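Local coordinates for type III effector Xcv3220-like C-terminal domain-containing protein (Xanthomonas campestris pv. vesicatoria, PDB 4FC9), which is a type III effector secreted into plant host cells, represented here by its all-helical C-terminal domain, which probably acts as an E3 ubiquitin ligase, at residues Gly66-Thr70 with Asp71-Phe75; Ser123-Lys126 with Ala127-Ala131. All blocks are in the same frame, centred on the assembly; numbering follows the deposited sequence.

Contact 1: Gly66-Thr70 with Asp71-Phe75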
ATOM      1  N   GLY A  66      -2.546 -26.091  -5.558  1.00 19.28           N
ATOM      2  CA  GLY A  66      -2.164 -27.011  -6.610  1.00 22.06           C
ATOM      3  C   GLY A  66      -0.785 -26.735  -7.177  1.00 25.39           C
ATOM      4  O   GLY A  66      -0.139 -27.636  -7.696  1.00 30.17           O
ATOM      5  N   LYS A  67      -0.330 -25.490  -7.072  1.00 24.26           N
ATOM      6  CA  LYS A  67       0.967 -25.089  -7.617  1.00 22.21           C
ATOM      7  C   LYS A  67       1.886 -24.517  -6.535  1.00 17.35           C
ATOM      8  O   LYS A  67       3.109 -24.581  -6.639  1.00 18.67           O
ATOM      9  CB  LYS A  67       0.776 -24.047  -8.720  1.00 20.30           C
ATOM     10  CG  LYS A  67      -0.087 -24.503  -9.887  1.00 23.57           C
ATOM     11  CD  LYS A  67       0.670 -25.471 -10.773  1.00 34.14           C
ATOM     12  CE  LYS A  67      -0.057 -25.714 -12.087  1.00 37.41           C
ATOM     13  NZ  LYS A  67       0.733 -26.585 -13.000  1.00 44.29           N
ATOM     14  N   ARG A  68       1.276 -23.964  -5.496  1.00 18.14           N
ATOM     15  CA  ARG A  68       1.991 -23.272  -4.431  1.00 17.94           C
ATOM     16  C   ARG A  68       2.923 -24.188  -3.631  1.00 19.13           C
ATOM     17  O   ARG A  68       2.793 -25.409  -3.693  1.00 20.91           O
ATOM     18  CB  ARG A  68       0.966 -22.627  -3.497  1.00 16.97           C
ATOM     19  CG  ARG A  68       0.053 -23.625  -2.825  1.00 19.50           C
ATOM     20  CD  ARG A  68      -0.878 -22.935  -1.857  1.00 21.84           C
ATOM     21  NE  ARG A  68      -1.944 -23.815  -1.405  1.00 20.93           N
ATOM     22  CZ  ARG A  68      -3.008 -23.401  -0.729  1.00 22.94           C
ATOM     23  NH1 ARG A  68      -3.145 -22.116  -0.429  1.00 23.56           N
ATOM     24  NH2 ARG A  68      -3.938 -24.271  -0.359  1.00 23.56           N
ATOM     25  N   PRO A  69       3.865 -23.600  -2.868  1.00 21.00           N
ATOM     26  CA  PRO A  69       4.694 -24.435  -1.998  1.00 20.46           C
ATOM     27  C   PRO A  69       3.804 -25.093  -0.972  1.00 19.15           C
ATOM     28  O   PRO A  69       2.909 -24.436  -0.442  1.00 20.79           O
ATOM     29  CB  PRO A  69       5.616 -23.426  -1.313  1.00 23.23           C
ATOM     30  CG  PRO A  69       5.605 -22.220  -2.206  1.00 23.35           C
ATOM     31  CD  PRO A  69       4.221 -22.174  -2.757  1.00 23.66           C
ATOM     32  N   THR A  70       4.042 -26.372  -0.719  1.00 20.96           N
ATOM     33  CA  THR A  70       3.197 -27.163   0.156  1.00 22.67           C
ATOM     34  C   THR A  70       3.000 -26.499   1.519  1.00 26.33           C
ATOM     35  O   THR A  70       1.888 -26.473   2.042  1.00 29.63           O
ATOM     36  CB  THR A  70       3.774 -28.589   0.318  1.00 26.39           C
ATOM     37  OG1 THR A  70       3.725 -29.268  -0.943  1.00 29.63           O
ATOM     38  CG2 THR A  70       2.985 -29.392   1.337  1.00 27.03           C
ATOM     39  N   ASP A  71       4.070 -25.925   2.067  1.00 28.82           N
ATOM     40  CA  ASP A  71       4.052 -25.407   3.435  1.00 28.73           C
ATOM     41  C   ASP A  71       3.833 -23.897   3.545  1.00 27.25           C
ATOM     42  O   ASP A  71       4.072 -23.310   4.599  1.00 31.87           O
ATOM     43  CB  ASP A  71       5.348 -25.787   4.155  1.00 32.40           C
ATOM     44  CG  ASP A  71       6.577 -25.172   3.509  1.00 39.93           C
ATOM     45  OD1 ASP A  71       6.536 -24.878   2.293  1.00 36.14           O
ATOM     46  OD2 ASP A  71       7.588 -24.983   4.223  1.00 46.61           O
ATOM     47  N   VAL A  72       3.389 -23.264   2.466  1.00 22.16           N
ATOM     48  CA  VAL A  72       3.134 -21.829   2.502  1.00 22.69           C
ATOM     49  C   VAL A  72       1.731 -21.502   2.008  1.00 25.81           C
ATOM     50  O   VAL A  72       1.471 -21.498   0.803  1.00 26.74           O
ATOM     51  CB  VAL A  72       4.142 -21.051   1.651  1.00 26.61           C
ATOM     52  CG1 VAL A  72       3.891 -19.555   1.790  1.00 28.92           C
ATOM     53  CG2 VAL A  72       5.561 -21.398   2.060  1.00 27.87           C
ATOM     54  N   THR A  73       0.826 -21.227   2.942  1.00 21.98           N
ATOM     55  CA  THR A  73      -0.560 -20.961   2.588  1.00 19.37           C
ATOM     56  C   THR A  73      -1.124 -19.725   3.288  1.00 21.88           C
ATOM     57  O   THR A  73      -2.260 -19.343   3.037  1.00 25.70           O
ATOM     58  CB  THR A  73      -1.457 -22.167   2.911  1.00 20.54           C
ATOM     59  OG1 THR A  73      -1.487 -22.385   4.326  1.00 25.49           O
ATOM     60  CG2 THR A  73      -0.946 -23.423   2.214  1.00 20.24           C
ATOM     61  N   THR A  74      -0.329 -19.108   4.162  1.00 22.69           N
ATOM     62  CA  THR A  74      -0.778 -17.942   4.920  1.00 21.97           C
ATOM     63  C   THR A  74       0.261 -16.827   4.968  1.00 23.07           C
ATOM     64  O   THR A  74       1.444 -17.049   4.707  1.00 18.58           O
ATOM     65  CB  THR A  74      -1.134 -18.296   6.384  1.00 21.74           C
ATOM     66  OG1 THR A  74       0.017 -18.836   7.043  1.00 24.30           O
ATOM     67  CG2 THR A  74      -2.274 -19.300   6.446  1.00 19.84           C
ATOM     68  N   PHE A  75      -0.197 -15.628   5.326  1.00 20.51           N
ATOM     69  CA  PHE A  75       0.678 -14.470   5.468  1.00 18.91           C
ATOM     70  C   PHE A  75       1.804 -14.716   6.462  1.00 19.71           C
ATOM     71  O   PHE A  75       2.945 -14.330   6.227  1.00 23.22           O
ATOM     72  CB  PHE A  75      -0.128 -13.240   5.907  1.00 19.33           C
ATOM     73  CG  PHE A  75      -0.549 -12.354   4.770  1.00 18.80           C
ATOM     74  CD1 PHE A  75      -1.187 -12.885   3.656  1.00 19.02           C
ATOM     75  CD2 PHE A  75      -0.316 -10.987   4.814  1.00 23.76           C
ATOM     76  CE1 PHE A  75      -1.573 -12.077   2.605  1.00 20.89           C
ATOM     77  CE2 PHE A  75      -0.705 -10.165   3.764  1.00 20.86           C
ATOM     78  CZ  PHE A  75      -1.337 -10.714   2.658  1.00 23.27           C
TER

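Contact 2: Ser123-Lys126 with Ala127-Ala131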
ATOM      1  N   SER A 123     -12.199  10.385  -2.483  1.00 24.26           N
ATOM      2  CA  SER A 123     -11.780   9.099  -3.034  1.00 23.38           C
ATOM      3  C   SER A 123     -10.286   8.876  -2.821  1.00 24.30           C
ATOM      4  O   SER A 123      -9.872   7.831  -2.317  1.00 25.14           O
ATOM      5  CB  SER A 123     -12.080   9.026  -4.531  1.00 24.03           C
ATOM      6  OG  SER A 123     -13.472   9.057  -4.775  1.00 30.95           O
ATOM      7  N   ASN A 124      -9.483   9.864  -3.210  1.00 21.38           N
ATOM      8  CA  ASN A 124      -8.030   9.782  -3.078  1.00 23.59           C
ATOM      9  C   ASN A 124      -7.572   9.625  -1.630  1.00 26.05           C
ATOM     10  O   ASN A 124      -6.667   8.842  -1.330  1.00 24.00           O
ATOM     11  CB  ASN A 124      -7.369  11.005  -3.710  1.00 22.79           C
ATOM     12  CG  ASN A 124      -7.383  10.952  -5.219  1.00 24.49           C
ATOM     13  OD1 ASN A 124      -7.577   9.891  -5.810  1.00 29.73           O
ATOM     14  ND2 ASN A 124      -7.169  12.095  -5.855  1.00 21.83           N
ATOM     15  N   TRP A 125      -8.206  10.380  -0.743  1.00 22.84           N
ATOM     16  CA  TRP A 125      -7.925  10.316   0.681  1.00 19.33           C
ATOM     17  C   TRP A 125      -8.211   8.920   1.236  1.00 21.65           C
ATOM     18  O   TRP A 125      -7.366   8.335   1.916  1.00 26.44           O
ATOM     19  CB  TRP A 125      -8.755  11.372   1.409  1.00 20.50           C
ATOM     20  CG  TRP A 125      -8.470  11.480   2.871  1.00 24.07           C
ATOM     21  CD1 TRP A 125      -7.384  12.063   3.452  1.00 23.23           C
ATOM     22  CD2 TRP A 125      -9.295  11.009   3.942  1.00 21.50           C
ATOM     23  NE1 TRP A 125      -7.474  11.974   4.818  1.00 25.72           N
ATOM     24  CE2 TRP A 125      -8.637  11.333   5.143  1.00 24.57           C
ATOM     25  CE3 TRP A 125     -10.517  10.338   3.998  1.00 23.44           C
ATOM     26  CZ2 TRP A 125      -9.167  11.010   6.389  1.00 31.30           C
ATOM     27  CZ3 TRP A 125     -11.041  10.021   5.237  1.00 27.91           C
ATOM     28  CH2 TRP A 125     -10.368  10.358   6.415  1.00 32.15           C
ATOM     29  N   LYS A 126      -9.399   8.391   0.947  1.00 19.05           N
ATOM     30  CA  LYS A 126      -9.766   7.043   1.365  1.00 20.91           C
ATOM     31  C   LYS A 126      -8.763   6.036   0.809  1.00 27.78           C
ATOM     32  O   LYS A 126      -8.312   5.133   1.518  1.00 27.74           O
ATOM     33  CB  LYS A 126     -11.165   6.683   0.863  1.00 24.88           C
ATOM     34  CG  LYS A 126     -12.330   7.363   1.578  1.00 26.23           C
ATOM     35  CD  LYS A 126     -13.655   6.729   1.142  1.00 24.70           C
ATOM     36  CE  LYS A 126     -14.828   7.210   1.983  1.00 30.94           C
ATOM     37  NZ  LYS A 126     -16.066   6.429   1.700  1.00 39.43           N
ATOM     38  N   ALA A 127      -8.426   6.203  -0.468  1.00 29.57           N
ATOM     39  CA  ALA A 127      -7.486   5.317  -1.148  1.00 27.41           C
ATOM     40  C   ALA A 127      -6.145   5.275  -0.424  1.00 27.55           C
ATOM     41  O   ALA A 127      -5.607   4.196  -0.162  1.00 26.46           O
ATOM     42  CB  ALA A 127      -7.298   5.754  -2.589  1.00 23.80           C
ATOM     43  N   GLN A 128      -5.614   6.450  -0.096  1.00 22.65           N
ATOM     44  CA  GLN A 128      -4.342   6.529   0.608  1.00 23.45           C
ATOM     45  C   GLN A 128      -4.439   5.985   2.032  1.00 26.60           C
ATOM     46  O   GLN A 128      -3.554   5.254   2.477  1.00 27.05           O
ATOM     47  CB  GLN A 128      -3.799   7.962   0.609  1.00 26.51           C
ATOM     48  CG  GLN A 128      -3.461   8.486  -0.783  1.00 41.43           C
ATOM     49  CD  GLN A 128      -2.761   9.839  -0.763  1.00 48.70           C
ATOM     50  OE1 GLN A 128      -3.344  10.859  -1.134  1.00 45.73           O
ATOM     51  NE2 GLN A 128      -1.497   9.849  -0.344  1.00 50.78           N
ATOM     52  N   LYS A 129      -5.510   6.336   2.740  1.00 25.75           N
ATOM     53  CA  LYS A 129      -5.684   5.912   4.131  1.00 28.02           C
ATOM     54  C   LYS A 129      -5.673   4.393   4.292  1.00 30.27           C
ATOM     55  O   LYS A 129      -5.250   3.874   5.322  1.00 32.31           O
ATOM     56  CB  LYS A 129      -6.986   6.470   4.718  1.00 28.49           C
ATOM     57  CG  LYS A 129      -7.002   7.973   4.967  1.00 31.50           C
ATOM     58  CD  LYS A 129      -6.049   8.389   6.072  1.00 33.02           C
ATOM     59  CE  LYS A 129      -6.457   7.816   7.413  1.00 34.41           C
ATOM     60  NZ  LYS A 129      -5.625   8.378   8.511  1.00 36.15           N
ATOM     61  N   SER A 130      -6.138   3.682   3.271  1.00 28.47           N
ATOM     62  CA  SER A 130      -6.326   2.240   3.378  1.00 25.26           C
ATOM     63  C   SER A 130      -5.372   1.427   2.502  1.00 22.32           C
ATOM     64  O   SER A 130      -5.581   0.232   2.291  1.00 23.49           O
ATOM     65  CB  SER A 130      -7.776   1.874   3.060  1.00 30.65           C
ATOM     66  OG  SER A 130      -8.131   2.282   1.749  1.00 38.23           O
ATOM     67  N   ALA A 131      -4.321   2.069   2.001  1.00 21.70           N
ATOM     68  CA  ALA A 131      -3.322   1.378   1.185  1.00 20.10           C
ATOM     69  C   ALA A 131      -2.294   0.661   2.051  1.00 22.72           C
ATOM     70  O   ALA A 131      -1.090   0.855   1.888  1.00 23.06           O
ATOM     71  CB  ALA A 131      -2.634   2.354   0.249  1.00 18.47           C
TER

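Contact 1: Gly66-Thr70 with Asp71-Phe75
Pro69 and Val72 close a type I beta turn with Thr70 and Asp71 at its two corners, in the loop that links helix 32-49 to helix 79-88. A single backbone hydrogen bond spans it, from Val72 N to Pro69 O over 3.2 Å, and it is nearly straight at the hydrogen (167°). The donor nevertheless sits well above the carbonyl plane, 60° out of it, and so does not use a lone pair of the oxygen. Beside this bond the two end residues also meet through their side chains: CB of the proline ring lies 3.9 Å from CG2 of Val72. The valine places CG1 opposite its backbone N (chi1 -176°), which leaves CG2 beside that nitrogen, on the flank where Pro69 stands. Asp71 adds a looser touch, its OD1 4.0 Å from Pro69 CB.

One residue further out on each arm, Arg68 and Thr73 form a second layer. The methyl CG2 of Thr73 rests over the centre of the guanidinium, 3.5 Å above its plane, with the nearest pair being Arg68 CZ and Thr73 CG2 at 3.6 Å. Arg68 runs extended from CG to NE and its side chain passes obliquely across the threonine, with CD 3.8 Å from Val72 O. This is van der Waals contact over a flat face, with no hydrogen bond between the two side chains.

On its Asp71-Phe75 arm the turn leads into the body of the domain: Val72 leans on the loop residues Val78 and Leu150, while Phe75 is buried against Leu81 and Leu85 of helix 79-88. Between them, the side-chain oxygen OE1 of Gln77 is hydrogen-bonded both to Thr73 N and to Thr74 OG1.

Contact 2: Ser123-Lys126 with Ala127-Ala131
Trp125 turns its CG opposite the backbone N (chi1 -175°), and Lys129, one helical turn later, sets its own CG beside its backbone N and then bends at both chi2 and chi3; together these torsions lay the lysine chain alongside the indole, the two pointing the same way. The methylene CG does the touching. It stands 3.7 Å above the ring plane and makes a CH-pi contact with the five-membered ring, 3.9 Å from Lys129 CG to the centroid of the Trp125 pyrrole and only 18° off the normal. CD follows over the same part of the ring, 4.0 Å from Trp125 CE2, so the aliphatic half of the lysine covers this face while its ammonium end is carried past. The polar edge of the indole is held elsewhere, by a hydrogen bond from NE1 to Gly102 O, and Ala101 of helix 91-101 touches both Trp125 and Lys129.

Underneath runs the last stretch of helix 112-129, with its i to i+4 bonds: Ala127 N to Ser123 O, Gln128 N to Asn124 O, and Lys129 N to Trp125 O at 2.8 Å. The pattern falters at the C-terminal end, where Ser130 is the first residue to leave helical backbone angles. Its N reaches Lys126 O only weakly, over 3.1 Å with a bent geometry. The hydroxyl adds a second bond: with OG placed between the backbone N and the carbonyl carbon (chi1 60°), Ser130 OG donates to the same Lys126 O at 2.9 Å, giving that oxygen two donors from a single residue. On another flank of the helix, Gln128 extends past the carbonyl of Asn124 towards Met100 and Ala101, its CG 3.3 Å from Asn124 O.

Both contacts are local and lie at the surface of one helical domain, on opposite sides of its centre, with their own centres about 30 Å apart and their nearest atoms about 11 Å apart. Contact 1 belongs to an irregular connection between helices, contact 2 to the closing turns of helix 112-129. The difference shows in the backbone: a single turn bond joins the two segments of contact 1, whereas 123-131 has a regular series that ends in a serine hydroxyl. In each, an alkyl group covers a flat one, but the charge changes sides: a threonine methyl lies on a cationic guanidinium in contact 1, and a methylene of a lysine lies on a neutral indole in contact 2.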